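Local coordinates for proline iminopeptidase-related protein (Thermus thermophilus, PDB 2YYS) that is of unknown function but has an alpha/beta hydrolase fold and may act as a peptidase, at residues A[40-43]-A[44-48]; A[48-52]-A[53-57]; A[68-72]-A[73-77]; A[223-226]-A[227-231]; A[237-240]-A[241-245]. All blocks are in the same frame, centred on the assembly; numbering follows the deposited sequence.

Interaction 1: A[40-43]-A[44-48]; sequences YVLR and EGLQD
Glu44 opens the second half of this short helix by reaching back to Tyr40, one turn earlier. Its backbone N bonds to Tyr40 O, and its CG lies over one face of the tyrosine ring near the rim, 4.1 Å from Tyr40 CE2. The side chain then folds at chi2 (-65°), which brings OE2 back to within 2.7 Å of a water that also donates to Tyr40 O. The water therefore joins the carboxylate to the carbonyl that already receives Glu44 N. Gly45 adds only backbone, its N bonding to Val41 O at 3.0 Å. Leu46 N follows suit with Leu42 O, while on the buried side of the helix the methyls Leu42 CD1 and Leu46 CD1 meet at 3.7 Å. Gln47 N closes the series on Arg43 O, and its side chain turns back toward the same residue. There Gln47 OE1 takes a fairly straight bond from Arg43 NE (2.8 Å, 160°) and a weak one from Arg43 NH2. The oxygen lies in the guanidinium plane, but NE meets it from above the almost perpendicular amide plane. The other end of the guanidinium carries salt bridges from NH1 to Glu3 and Glu18. Helix 40-46 thus spans the crossover between strands 27-31 and 54-58, with Leu46 against Phe265 and Phe269 of helix 262-274 and Tyr57 of strand 54-58 packed against Arg43 and Gln47.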
loop_
_atom_site.group_PDB
_atom_site.type_symbol
_atom_site.label_atom_id
_atom_site.label_comp_id
_atom_site.label_asym_id
_atom_site.label_seq_id
_atom_site.Cartn_x
_atom_site.Cartn_y
_atom_site.Cartn_z
ATOM N N TYR A 40 0.309 3.773 10.327
ATOM C CA TYR A 40 0.852 3.473 11.655
ATOM C C TYR A 40 1.566 2.112 11.714
ATOM O O TYR A 40 2.737 2.027 12.084
ATOM C CB TYR A 40 -0.237 3.557 12.734
ATOM C CG TYR A 40 0.296 3.242 14.113
ATOM C CD1 TYR A 40 0.877 4.233 14.905
ATOM C CD2 TYR A 40 0.266 1.939 14.602
ATOM C CE1 TYR A 40 1.381 3.940 16.169
ATOM C CE2 TYR A 40 0.762 1.629 15.865
ATOM C CZ TYR A 40 1.324 2.627 16.638
ATOM O OH TYR A 40 1.816 2.307 17.880
ATOM N N VAL A 41 0.865 1.050 11.344
ATOM C CA VAL A 41 1.431 -0.301 11.405
ATOM C C VAL A 41 2.597 -0.433 10.424
ATOM O O VAL A 41 3.639 -1.046 10.710
ATOM C CB VAL A 41 0.351 -1.363 11.129
ATOM C CG1 VAL A 41 0.961 -2.714 10.755
ATOM C CG2 VAL A 41 -0.528 -1.514 12.354
ATOM N N LEU A 42 2.404 0.180 9.268
ATOM C CA LEU A 42 3.397 0.152 8.208
ATOM C C LEU A 42 4.703 0.779 8.671
ATOM O O LEU A 42 5.777 0.201 8.488
ATOM C CB LEU A 42 2.831 0.856 6.984
ATOM C CG LEU A 42 3.520 0.653 5.656
ATOM C CD1 LEU A 42 3.756 -0.809 5.334
ATOM C CD2 LEU A 42 2.652 1.318 4.572
ATOM N N ARG A 43 4.629 1.927 9.337
ATOM C CA ARG A 43 5.839 2.538 9.879
ATOM C C ARG A 43 6.534 1.636 10.905
ATOM O O ARG A 43 7.760 1.496 10.885
ATOM C CB ARG A 43 5.545 3.890 10.525
ATOM C CG ARG A 43 6.719 4.387 11.346
ATOM C CD ARG A 43 6.648 5.825 11.798
ATOM N NE ARG A 43 7.833 6.157 12.598
ATOM C CZ ARG A 43 8.050 7.320 13.187
ATOM N NH1 ARG A 43 7.175 8.305 13.062
ATOM N NH2 ARG A 43 9.155 7.508 13.895
ATOM N N GLU A 44 5.762 1.044 11.817
ATOM C CA GLU A 44 6.337 0.186 12.846
ATOM C C GLU A 44 7.072 -1.005 12.222
ATOM O O GLU A 44 8.075 -1.456 12.751
ATOM C CB GLU A 44 5.262 -0.295 13.834
ATOM C CG GLU A 44 4.554 0.812 14.615
ATOM C CD GLU A 44 5.466 1.597 15.562
ATOM O OE1 GLU A 44 6.420 1.017 16.118
ATOM O OE2 GLU A 44 5.225 2.811 15.753
ATOM N N GLY A 45 6.578 -1.504 11.096
ATOM C CA GLY A 45 7.206 -2.612 10.404
ATOM C C GLY A 45 8.421 -2.281 9.551
ATOM O O GLY A 45 9.309 -3.119 9.384
ATOM N N LEU A 46 8.480 -1.075 9.005
ATOM C CA LEU A 46 9.525 -0.730 8.042
ATOM C C LEU A 46 10.663 0.099 8.622
ATOM O O LEU A 46 11.795 -0.019 8.146
ATOM C CB LEU A 46 8.924 0.002 6.833
ATOM C CG LEU A 46 7.823 -0.746 6.074
ATOM C CD1 LEU A 46 7.338 0.068 4.894
ATOM C CD2 LEU A 46 8.282 -2.123 5.602
ATOM N N GLN A 47 10.368 0.933 9.622
ATOM C CA GLN A 47 11.278 2.011 10.034
ATOM C C GLN A 47 12.675 1.523 10.446
ATOM O O GLN A 47 13.646 2.222 10.220
ATOM C CB GLN A 47 10.659 2.893 11.146
ATOM C CG GLN A 47 10.521 2.184 12.517
ATOM C CD GLN A 47 9.755 2.988 13.597
ATOM O OE1 GLN A 47 9.607 4.207 13.507
ATOM N NE2 GLN A 47 9.281 2.285 14.621
ATOM N N ASP A 48 12.773 0.334 11.034
ATOM C CA ASP A 48 14.069 -0.221 11.465
ATOM C C ASP A 48 15.059 -0.420 10.312
ATOM O O ASP A 48 16.270 -0.457 10.530
ATOM C CB ASP A 48 13.885 -1.577 12.159
ATOM C CG ASP A 48 13.214 -1.473 13.514
ATOM O OD1 ASP A 48 13.229 -0.390 14.154
ATOM O OD2 ASP A 48 12.642 -2.455 14.015
HETATM O O HOH W 1 4.078 4.179 13.693
#

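Interaction 2: A[48-52]-A[53-57]; sequences DYLEG and FRVVY
Leu50 supplies the dense side of this turn, spreading its atoms over three residues of the incoming chain. CB of Leu50 meets Val55 CG2 at 3.9 Å, Leu50 CD1 reaches Tyr57 OH at 3.7 Å, and the other methyl, Leu50 CD2, approaches Phe53 CD2 at 4.1 Å. Val55 CG1 in turn sits over one face of the Tyr57 ring, near its rim. The solvent side is mostly backbone. A type II turn runs from Leu50 to Phe53, closed by the hydrogen bond from Phe53 N to Leu50 O (3.1 Å), the donor lying well above the carbonyl plane. Its exposed corner holds Glu51 and Gly52; the positive phi of Gly52 (76°) would force a CB against the carbonyl oxygen of Glu51. A water donates to both Leu50 O and Phe53 O, bridging the two carbonyls at the ends of the turn. Beyond it the chain enters strand 54-58, hydrogen-bonded to strand 27-31 and to Val20 of strand 14-20, while Leu50 packs on Phe269 and Leu273 of helix 262-274.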
loop_
_atom_site.group_PDB
_atom_site.type_symbol
_atom_site.label_atom_id
_atom_site.label_comp_id
_atom_site.label_asym_id
_atom_site.label_seq_id
_atom_site.Cartn_x
_atom_site.Cartn_y
_atom_site.Cartn_z
ATOM N N ASP A 48 12.773 0.334 11.034
ATOM C CA ASP A 48 14.069 -0.221 11.465
ATOM C C ASP A 48 15.059 -0.420 10.312
ATOM O O ASP A 48 16.270 -0.457 10.530
ATOM C CB ASP A 48 13.885 -1.577 12.159
ATOM C CG ASP A 48 13.214 -1.473 13.514
ATOM O OD1 ASP A 48 13.229 -0.390 14.154
ATOM O OD2 ASP A 48 12.642 -2.455 14.015
ATOM N N TYR A 49 14.541 -0.567 9.094
ATOM C CA TYR A 49 15.378 -0.782 7.913
ATOM C C TYR A 49 15.675 0.497 7.138
ATOM O O TYR A 49 16.390 0.455 6.148
ATOM C CB TYR A 49 14.699 -1.814 7.010
ATOM C CG TYR A 49 14.274 -3.041 7.786
ATOM C CD1 TYR A 49 15.225 -3.852 8.410
ATOM C CD2 TYR A 49 12.932 -3.370 7.938
ATOM C CE1 TYR A 49 14.849 -4.973 9.141
ATOM C CE2 TYR A 49 12.540 -4.498 8.674
ATOM C CZ TYR A 49 13.505 -5.295 9.267
ATOM O OH TYR A 49 13.127 -6.408 9.990
ATOM N N LEU A 50 15.170 1.635 7.612
ATOM C CA LEU A 50 15.145 2.866 6.818
ATOM C C LEU A 50 15.937 4.034 7.422
ATOM O O LEU A 50 15.701 5.199 7.086
ATOM C CB LEU A 50 13.686 3.283 6.585
ATOM C CG LEU A 50 12.840 2.327 5.741
ATOM C CD1 LEU A 50 11.438 2.896 5.563
ATOM C CD2 LEU A 50 13.460 2.025 4.375
ATOM N N GLU A 51 16.877 3.741 8.311
ATOM C CA GLU A 51 17.701 4.806 8.875
ATOM C C GLU A 51 18.615 5.319 7.760
ATOM O O GLU A 51 19.023 4.559 6.880
ATOM C CB GLU A 51 18.479 4.309 10.097
ATOM C CG GLU A 51 17.585 4.222 11.341
ATOM C CD GLU A 51 18.229 3.478 12.508
ATOM O OE1 GLU A 51 19.479 3.392 12.550
ATOM O OE2 GLU A 51 17.478 2.981 13.385
ATOM N N GLY A 52 18.880 6.614 7.739
ATOM C CA GLY A 52 19.592 7.179 6.600
ATOM C C GLY A 52 18.753 7.357 5.329
ATOM O O GLY A 52 19.289 7.697 4.267
ATOM N N PHE A 53 17.449 7.114 5.405
ATOM C CA PHE A 53 16.533 7.689 4.430
ATOM C C PHE A 53 15.753 8.787 5.132
ATOM O O PHE A 53 15.565 8.750 6.338
ATOM C CB PHE A 53 15.558 6.655 3.884
ATOM C CG PHE A 53 16.154 5.702 2.885
ATOM C CD1 PHE A 53 16.201 6.024 1.534
ATOM C CD2 PHE A 53 16.632 4.467 3.292
ATOM C CE1 PHE A 53 16.721 5.126 0.609
ATOM C CE2 PHE A 53 17.163 3.571 2.376
ATOM C CZ PHE A 53 17.208 3.898 1.034
ATOM N N ARG A 54 15.329 9.780 4.370
ATOM C CA ARG A 54 14.267 10.660 4.803
ATOM C C ARG A 54 12.966 9.993 4.392
ATOM O O ARG A 54 12.682 9.849 3.200
ATOM C CB ARG A 54 14.391 12.016 4.135
ATOM C CG ARG A 54 13.333 13.005 4.562
ATOM C CD ARG A 54 13.486 14.324 3.902
ATOM N NE ARG A 54 12.470 15.272 4.318
ATOM C CZ ARG A 54 12.347 16.488 3.825
ATOM N NH1 ARG A 54 13.176 16.919 2.886
ATOM N NH2 ARG A 54 11.395 17.282 4.268
ATOM N N VAL A 55 12.181 9.573 5.374
ATOM C CA VAL A 55 10.961 8.839 5.112
ATOM C C VAL A 55 9.745 9.683 5.504
ATOM O O VAL A 55 9.618 10.144 6.645
ATOM C CB VAL A 55 10.928 7.516 5.879
ATOM C CG1 VAL A 55 9.774 6.666 5.394
ATOM C CG2 VAL A 55 12.227 6.779 5.722
ATOM N N VAL A 56 8.847 9.850 4.549
ATOM C CA VAL A 56 7.634 10.611 4.757
ATOM C C VAL A 56 6.480 9.616 4.851
ATOM O O VAL A 56 5.976 9.112 3.824
ATOM C CB VAL A 56 7.432 11.621 3.608
ATOM C CG1 VAL A 56 6.199 12.466 3.846
ATOM C CG2 VAL A 56 8.646 12.495 3.477
ATOM N N TYR A 57 6.119 9.272 6.080
ATOM C CA TYR A 57 4.920 8.489 6.331
ATOM C C TYR A 57 3.769 9.469 6.367
ATOM O O TYR A 57 3.871 10.520 6.981
ATOM C CB TYR A 57 4.997 7.713 7.656
ATOM C CG TYR A 57 6.237 6.862 7.837
ATOM C CD1 TYR A 57 6.273 5.546 7.406
ATOM C CD2 TYR A 57 7.367 7.373 8.464
ATOM C CE1 TYR A 57 7.416 4.763 7.585
ATOM C CE2 TYR A 57 8.500 6.606 8.646
ATOM C CZ TYR A 57 8.522 5.300 8.205
ATOM O OH TYR A 57 9.669 4.543 8.383
HETATM O O HOH W 2 14.467 7.243 8.525
#

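Interaction 3: A[68-72]-A[73-77]; sequences ELPQD and PRLFT
Asp72 and Arg74 form the ionic part of this surface turn. The arginine grips the carboxylate side-on with two nitrogens: Arg74 NE meets the syn lone pair of Asp72 OD1 at 3.0 Å in an essentially straight bond (179°), and Arg74 NH2 reaches Asp72 OD2 at 3.2 Å from above the carboxylate plane. The two planes are 40° apart, so the fork is twisted. A bend at chi3 (-58°) turns the end of Arg74 back toward the Asp72 carboxylate. Among the remaining hydrogen bonds, Arg74 N gives OD1 of Asp72 a second donor at 3.3 Å, and Leu75 N binds Asp72 O at 3.1 Å, holding the 3-10 turn 73-75 to the residue before it. The apolar contacts run on from the base of the Asp72 side chain. Leu75 CD1 touches Leu69 CB, Pro70 CD and Asp72 CB, while Leu69 CD1 touches Phe76 CZ at 3.7 Å; that ring packs further on Pro196, Ala199 and Phe200 of helix 195-202. With three donors gathered on one carboxylate, two of them on OD1, Asp72 is probably kept ionised and its rotation fixed, tying the loop to the short 3-10 turn that leads toward helix 78-91.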
loop_
_atom_site.group_PDB
_atom_site.type_symbol
_atom_site.label_atom_id
_atom_site.label_comp_id
_atom_site.label_asym_id
_atom_site.label_seq_id
_atom_site.Cartn_x
_atom_site.Cartn_y
_atom_site.Cartn_z
ATOM N N GLU A 68 -10.648 15.285 8.463
ATOM C CA GLU A 68 -11.892 14.810 7.886
ATOM C C GLU A 68 -12.273 15.712 6.716
ATOM O O GLU A 68 -12.210 16.933 6.820
ATOM C CB GLU A 68 -12.985 14.809 8.963
ATOM C CG GLU A 68 -14.221 13.978 8.623
ATOM C CD GLU A 68 -15.174 13.788 9.811
ATOM O OE1 GLU A 68 -14.726 13.740 10.986
ATOM O OE2 GLU A 68 -16.393 13.679 9.569
ATOM N N LEU A 69 -12.627 15.108 5.591
ATOM C CA LEU A 69 -12.991 15.872 4.408
ATOM C C LEU A 69 -14.498 16.068 4.367
ATOM O O LEU A 69 -15.239 15.278 4.973
ATOM C CB LEU A 69 -12.521 15.162 3.135
ATOM C CG LEU A 69 -11.003 15.112 2.944
ATOM C CD1 LEU A 69 -10.668 14.393 1.659
ATOM C CD2 LEU A 69 -10.402 16.499 2.935
ATOM N N PRO A 70 -14.944 17.099 3.642
ATOM C CA PRO A 70 -16.380 17.326 3.426
ATOM C C PRO A 70 -17.046 16.104 2.814
ATOM O O PRO A 70 -16.361 15.251 2.238
ATOM C CB PRO A 70 -16.427 18.501 2.437
ATOM C CG PRO A 70 -15.088 19.183 2.528
ATOM C CD PRO A 70 -14.112 18.122 2.978
ATOM N N GLN A 71 -18.367 16.022 2.946
ATOM C CA GLN A 71 -19.130 14.890 2.421
ATOM C C GLN A 71 -19.306 15.029 0.907
ATOM O O GLN A 71 -20.316 15.557 0.425
ATOM C CB GLN A 71 -20.490 14.763 3.136
ATOM C CG GLN A 71 -20.387 14.262 4.601
ATOM C CD GLN A 71 -19.904 12.807 4.727
ATOM O OE1 GLN A 71 -20.179 11.966 3.858
ATOM N NE2 GLN A 71 -19.190 12.511 5.818
ATOM N N ASP A 72 -18.314 14.522 0.170
ATOM C CA ASP A 72 -18.250 14.684 -1.275
ATOM C C ASP A 72 -17.402 13.553 -1.875
ATOM O O ASP A 72 -16.178 13.625 -1.885
ATOM C CB ASP A 72 -17.690 16.073 -1.608
ATOM C CG ASP A 72 -17.587 16.334 -3.090
ATOM O OD1 ASP A 72 -18.035 15.494 -3.898
ATOM O OD2 ASP A 72 -17.045 17.362 -3.543
ATOM N N PRO A 73 -18.057 12.509 -2.376
ATOM C CA PRO A 73 -17.357 11.333 -2.927
ATOM C C PRO A 73 -16.400 11.595 -4.089
ATOM O O PRO A 73 -15.564 10.743 -4.378
ATOM C CB PRO A 73 -18.506 10.445 -3.414
ATOM C CG PRO A 73 -19.676 11.380 -3.562
ATOM C CD PRO A 73 -19.525 12.350 -2.444
ATOM N N ARG A 74 -16.525 12.737 -4.754
ATOM C CA ARG A 74 -15.653 13.094 -5.871
ATOM C C ARG A 74 -14.237 13.450 -5.433
ATOM O O ARG A 74 -13.344 13.552 -6.256
ATOM C CB ARG A 74 -16.244 14.289 -6.630
ATOM C CG ARG A 74 -17.621 14.019 -7.237
ATOM C CD ARG A 74 -18.272 15.259 -7.821
ATOM N NE ARG A 74 -18.420 16.296 -6.796
ATOM C CZ ARG A 74 -18.711 17.573 -7.031
ATOM N NH1 ARG A 74 -18.916 18.015 -8.272
ATOM N NH2 ARG A 74 -18.807 18.417 -6.008
ATOM N N LEU A 75 -14.044 13.660 -4.137
ATOM C CA LEU A 75 -12.721 13.917 -3.591
ATOM C C LEU A 75 -11.870 12.655 -3.544
ATOM O O LEU A 75 -10.658 12.746 -3.417
ATOM C CB LEU A 75 -12.835 14.509 -2.184
ATOM C CG LEU A 75 -13.555 15.860 -2.108
ATOM C CD1 LEU A 75 -13.891 16.198 -0.654
ATOM C CD2 LEU A 75 -12.730 16.966 -2.767
ATOM N N PHE A 76 -12.507 11.492 -3.670
ATOM C CA PHE A 76 -11.854 10.214 -3.439
ATOM C C PHE A 76 -11.640 9.445 -4.732
ATOM O O PHE A 76 -12.471 8.631 -5.133
ATOM C CB PHE A 76 -12.672 9.425 -2.428
ATOM C CG PHE A 76 -12.657 10.042 -1.073
ATOM C CD1 PHE A 76 -11.485 10.033 -0.320
ATOM C CD2 PHE A 76 -13.780 10.680 -0.567
ATOM C CE1 PHE A 76 -11.436 10.621 0.919
ATOM C CE2 PHE A 76 -13.749 11.270 0.696
ATOM C CZ PHE A 76 -12.577 11.248 1.441
ATOM N N THR A 77 -10.518 9.745 -5.387
ATOM C CA THR A 77 -10.122 9.087 -6.627
ATOM C C THR A 77 -8.650 8.741 -6.559
ATOM O O THR A 77 -7.901 9.305 -5.764
ATOM C CB THR A 77 -10.346 9.997 -7.853
ATOM O OG1 THR A 77 -9.544 11.178 -7.730
ATOM C CG2 THR A 77 -11.815 10.511 -7.958
#

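Interaction 4: A[223-226]-A[227-231]; sequences VLVG and ERDGT
With CG swung opposite the backbone N (chi1 -177°), Asp229 lays its CB against Gly226 O, 3.4 Å away, and directs its carboxylate back toward the end of the strand. Gly226 to Asp229 is a type I turn, closed by the hydrogen bond from Asp229 N to Gly226 O (3.1 Å), the donor standing far above the carbonyl plane. A water then links the same two residues, accepting from Gly226 N and donating to Asp229 OD2 (2.7 Å). The other oxygen, Asp229 OD1, receives both Thr231 N (3.1 Å), forming an Asx turn, and Thr231 OG1 on its syn side (2.6 Å). With an alanine at Asp229, Thr231 and the water would probably lose their carboxylate partner, and His255 ND1, bonded to OD2, its mate. An Asp paired with a His after this strand resembles the acid-histidine pair of alpha/beta hydrolase catalytic triads, although a catalytic role is not established here. The turn leaves strand 221-226, which lies between strands 119-125 and 247-250, covered by helix 262-274 through Leu224.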
loop_
_atom_site.group_PDB
_atom_site.type_symbol
_atom_site.label_atom_id
_atom_site.label_comp_id
_atom_site.label_asym_id
_atom_site.label_seq_id
_atom_site.Cartn_x
_atom_site.Cartn_y
_atom_site.Cartn_z
ATOM N N VAL A 223 8.962 -6.196 -6.163
ATOM C CA VAL A 223 7.744 -6.712 -5.582
ATOM C C VAL A 223 8.123 -7.699 -4.481
ATOM O O VAL A 223 8.889 -8.630 -4.710
ATOM C CB VAL A 223 6.858 -7.413 -6.627
ATOM C CG1 VAL A 223 5.639 -8.020 -5.967
ATOM C CG2 VAL A 223 6.442 -6.432 -7.734
ATOM N N LEU A 224 7.589 -7.458 -3.290
ATOM C CA LEU A 224 7.730 -8.343 -2.137
ATOM C C LEU A 224 6.342 -8.725 -1.690
ATOM O O LEU A 224 5.495 -7.856 -1.493
ATOM C CB LEU A 224 8.404 -7.628 -0.965
ATOM C CG LEU A 224 9.917 -7.622 -0.831
ATOM C CD1 LEU A 224 10.564 -6.978 -2.015
ATOM C CD2 LEU A 224 10.311 -6.885 0.450
ATOM N N VAL A 225 6.108 -10.014 -1.501
ATOM C CA VAL A 225 4.779 -10.492 -1.161
ATOM C C VAL A 225 4.846 -11.787 -0.357
ATOM O O VAL A 225 5.785 -12.563 -0.479
ATOM C CB VAL A 225 3.943 -10.676 -2.456
ATOM C CG1 VAL A 225 4.515 -11.794 -3.322
ATOM C CG2 VAL A 225 2.472 -10.919 -2.146
ATOM N N GLY A 226 3.834 -12.024 0.464
ATOM C CA GLY A 226 3.774 -13.242 1.254
ATOM C C GLY A 226 3.129 -14.334 0.434
ATOM O O GLY A 226 2.119 -14.108 -0.214
ATOM N N GLU A 227 3.706 -15.522 0.462
ATOM C CA GLU A 227 3.127 -16.678 -0.228
ATOM C C GLU A 227 1.694 -16.983 0.183
ATOM O O GLU A 227 0.896 -17.485 -0.621
ATOM C CB GLU A 227 3.984 -17.889 0.085
ATOM C CG GLU A 227 3.583 -19.176 -0.594
ATOM C CD GLU A 227 4.412 -20.315 -0.035
ATOM O OE1 GLU A 227 4.194 -20.683 1.170
ATOM O OE2 GLU A 227 5.318 -20.762 -0.790
ATOM N N ARG A 228 1.386 -16.697 1.445
ATOM C CA ARG A 228 0.059 -16.943 2.013
ATOM C C ARG A 228 -0.808 -15.698 2.184
ATOM O O ARG A 228 -1.784 -15.703 2.928
ATOM C CB ARG A 228 0.221 -17.711 3.326
ATOM C CG ARG A 228 0.853 -19.096 3.078
ATOM C CD ARG A 228 0.940 -20.012 4.293
ATOM N NE ARG A 228 -0.371 -20.362 4.839
ATOM C CZ ARG A 228 -0.561 -21.086 5.949
ATOM N NH1 ARG A 228 0.481 -21.559 6.632
ATOM N NH2 ARG A 228 -1.795 -21.337 6.384
ATOM N N ASP A 229 -0.456 -14.636 1.470
ATOM C CA ASP A 229 -1.278 -13.429 1.406
ATOM C C ASP A 229 -2.327 -13.655 0.325
ATOM O O ASP A 229 -2.066 -13.451 -0.862
ATOM C CB ASP A 229 -0.399 -12.228 1.083
ATOM C CG ASP A 229 -1.157 -10.916 1.061
ATOM O OD1 ASP A 229 -2.389 -10.919 1.252
ATOM O OD2 ASP A 229 -0.585 -9.832 0.840
ATOM N N GLY A 230 -3.501 -14.125 0.742
ATOM C CA GLY A 230 -4.604 -14.354 -0.169
ATOM C C GLY A 230 -5.232 -13.105 -0.782
ATOM O O GLY A 230 -6.114 -13.248 -1.624
ATOM N N THR A 231 -4.803 -11.908 -0.365
ATOM C CA THR A 231 -5.226 -10.657 -1.001
ATOM C C THR A 231 -4.312 -10.181 -2.123
ATOM O O THR A 231 -4.652 -9.226 -2.819
ATOM C CB THR A 231 -5.349 -9.499 0.016
ATOM O OG1 THR A 231 -4.054 -9.079 0.464
ATOM C CG2 THR A 231 -6.090 -9.913 1.263
HETATM O O HOH W 3 2.087 -10.031 1.386
#

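Interaction 5: A[237-240]-A[241-245]; sequences EEVA and SRLRA
Glu238 OE1 and a water lie at the edge of the Arg242 guanidinium, nearly in its plane; Glu238 and Arg242 stand one turn apart on a helix that ends in a Schellman motif. Arg242 NE donates to Glu238 OE1 at 3.0 Å (155°), reaching the oxygen on its anti side, and Arg242 NH2 adds a weak bond to the same atom; carboxylate and guanidinium planes stand 47° apart. The salt bridge spans one helical turn, made possible by a kink at chi2 of Glu238 (-63°) while the arginine stays extended from CG to NE. Waters extend it: one donates to Glu238 OE1 and also lies 2.7 Å from Ser241 OG, another donates to Glu238 OE2 and is weakly bound by Arg242 NH2. A glutamine in place of Glu238 would probably leave the arginine's charge without its mate. On the buried side Val239 and Leu243 run side by side, and Leu243 reaches Leu221 of strand 221-226, the strand that this helix connects to 247-250. Arg244, with positive phi, lets the chain turn back, so that Ala245 N, in the carbonyl plane, bonds to Ala240 O at 2.9 Å.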
loop_
_atom_site.group_PDB
_atom_site.type_symbol
_atom_site.label_atom_id
_atom_site.label_comp_id
_atom_site.label_asym_id
_atom_site.label_seq_id
_atom_site.Cartn_x
_atom_site.Cartn_y
_atom_site.Cartn_z
ATOM N N GLU A 237 2.481 -12.256 -9.039
ATOM C CA GLU A 237 3.336 -12.779 -10.110
ATOM C C GLU A 237 3.063 -12.070 -11.441
ATOM O O GLU A 237 3.997 -11.780 -12.178
ATOM C CB GLU A 237 3.127 -14.286 -10.334
ATOM C CG GLU A 237 3.451 -15.177 -9.144
ATOM C CD GLU A 237 4.923 -15.517 -9.027
ATOM O OE1 GLU A 237 5.741 -14.905 -9.757
ATOM O OE2 GLU A 237 5.258 -16.394 -8.190
ATOM N N GLU A 238 1.783 -11.852 -11.758
ATOM C CA GLU A 238 1.376 -11.089 -12.945
ATOM C C GLU A 238 1.929 -9.666 -12.898
ATOM O O GLU A 238 2.441 -9.163 -13.899
ATOM C CB GLU A 238 -0.163 -11.032 -13.104
ATOM C CG GLU A 238 -0.842 -12.324 -13.555
ATOM C CD GLU A 238 -0.407 -12.781 -14.936
ATOM O OE1 GLU A 238 0.073 -11.952 -15.742
ATOM O OE2 GLU A 238 -0.530 -13.984 -15.223
ATOM N N VAL A 239 1.828 -9.027 -11.737
ATOM C CA VAL A 239 2.329 -7.667 -11.558
ATOM C C VAL A 239 3.807 -7.611 -11.868
ATOM O O VAL A 239 4.264 -6.757 -12.627
ATOM C CB VAL A 239 2.091 -7.146 -10.119
ATOM C CG1 VAL A 239 2.763 -5.812 -9.895
ATOM C CG2 VAL A 239 0.603 -7.015 -9.851
ATOM N N ALA A 240 4.561 -8.524 -11.276
ATOM C CA ALA A 240 6.002 -8.519 -11.432
ATOM C C ALA A 240 6.398 -8.805 -12.876
ATOM O O ALA A 240 7.315 -8.192 -13.403
ATOM C CB ALA A 240 6.628 -9.533 -10.514
ATOM N N SER A 241 5.710 -9.734 -13.520
ATOM C CA SER A 241 6.116 -10.141 -14.865
ATOM C C SER A 241 5.790 -9.047 -15.906
ATOM O O SER A 241 6.586 -8.770 -16.792
ATOM C CB SER A 241 5.539 -11.526 -15.209
ATOM O OG SER A 241 4.412 -11.417 -16.035
ATOM N N ARG A 242 4.667 -8.361 -15.743
ATOM C CA ARG A 242 4.305 -7.261 -16.647
ATOM C C ARG A 242 5.208 -6.027 -16.470
ATOM O O ARG A 242 5.558 -5.363 -17.448
ATOM C CB ARG A 242 2.824 -6.904 -16.480
ATOM C CG ARG A 242 1.907 -8.008 -16.958
ATOM C CD ARG A 242 0.547 -8.041 -16.309
ATOM N NE ARG A 242 -0.183 -9.199 -16.798
ATOM C CZ ARG A 242 -0.805 -9.276 -17.974
ATOM N NH1 ARG A 242 -0.839 -8.234 -18.793
ATOM N NH2 ARG A 242 -1.420 -10.397 -18.323
ATOM N N LEU A 243 5.612 -5.754 -15.226
ATOM C CA LEU A 243 6.504 -4.640 -14.906
ATOM C C LEU A 243 7.972 -4.987 -15.149
ATOM O O LEU A 243 8.820 -4.100 -15.200
ATOM C CB LEU A 243 6.329 -4.227 -13.438
ATOM C CG LEU A 243 4.985 -3.644 -13.028
ATOM C CD1 LEU A 243 4.922 -3.498 -11.516
ATOM C CD2 LEU A 243 4.773 -2.291 -13.703
ATOM N N ARG A 244 8.241 -6.279 -15.320
ATOM C CA ARG A 244 9.585 -6.836 -15.396
ATOM C C ARG A 244 10.373 -6.454 -14.151
ATOM O O ARG A 244 11.491 -6.015 -14.226
ATOM C CB ARG A 244 10.300 -6.432 -16.693
ATOM C CG ARG A 244 9.672 -7.083 -17.915
ATOM C CD ARG A 244 10.325 -6.767 -19.244
ATOM N NE ARG A 244 9.504 -7.312 -20.319
ATOM C CZ ARG A 244 9.768 -7.222 -21.614
ATOM N NH1 ARG A 244 8.932 -7.786 -22.476
ATOM N NH2 ARG A 244 10.834 -6.566 -22.054
ATOM N N ALA A 245 9.734 -6.635 -13.003
ATOM C CA ALA A 245 10.329 -6.363 -11.708
ATOM C C ALA A 245 10.670 -7.674 -11.005
ATOM O O ALA A 245 9.892 -8.616 -11.039
ATOM C CB ALA A 245 9.342 -5.592 -10.870
HETATM O O HOH W 4 2.316 -12.650 -17.106
HETATM O O HOH W 5 -1.772 -13.729 -17.802
#

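Interactions 1 and 2 are consecutive, share Asp48 and touch, so that helix 40-46, its exit turn and strand 54-58 form one piece. Interactions 4 and 5 form a similar pair farther along the sheet, where Val223 meets Ala240. Interaction 3 stands apart, its centre 27 Å or more from the others, on a surface loop. Chemistry follows place: interaction 4 is buried and built of backbone and carboxylate bonds, interaction 3 is an exposed salt bridge beside an apolar patch. Both helical, interactions 1 and 5 carry polar and aliphatic i to i+4 pairs, but the arginine of interaction 1 turns to strand residues while that of interaction 5 is exposed. Interaction 2 is mainly apolar, with a bridging water.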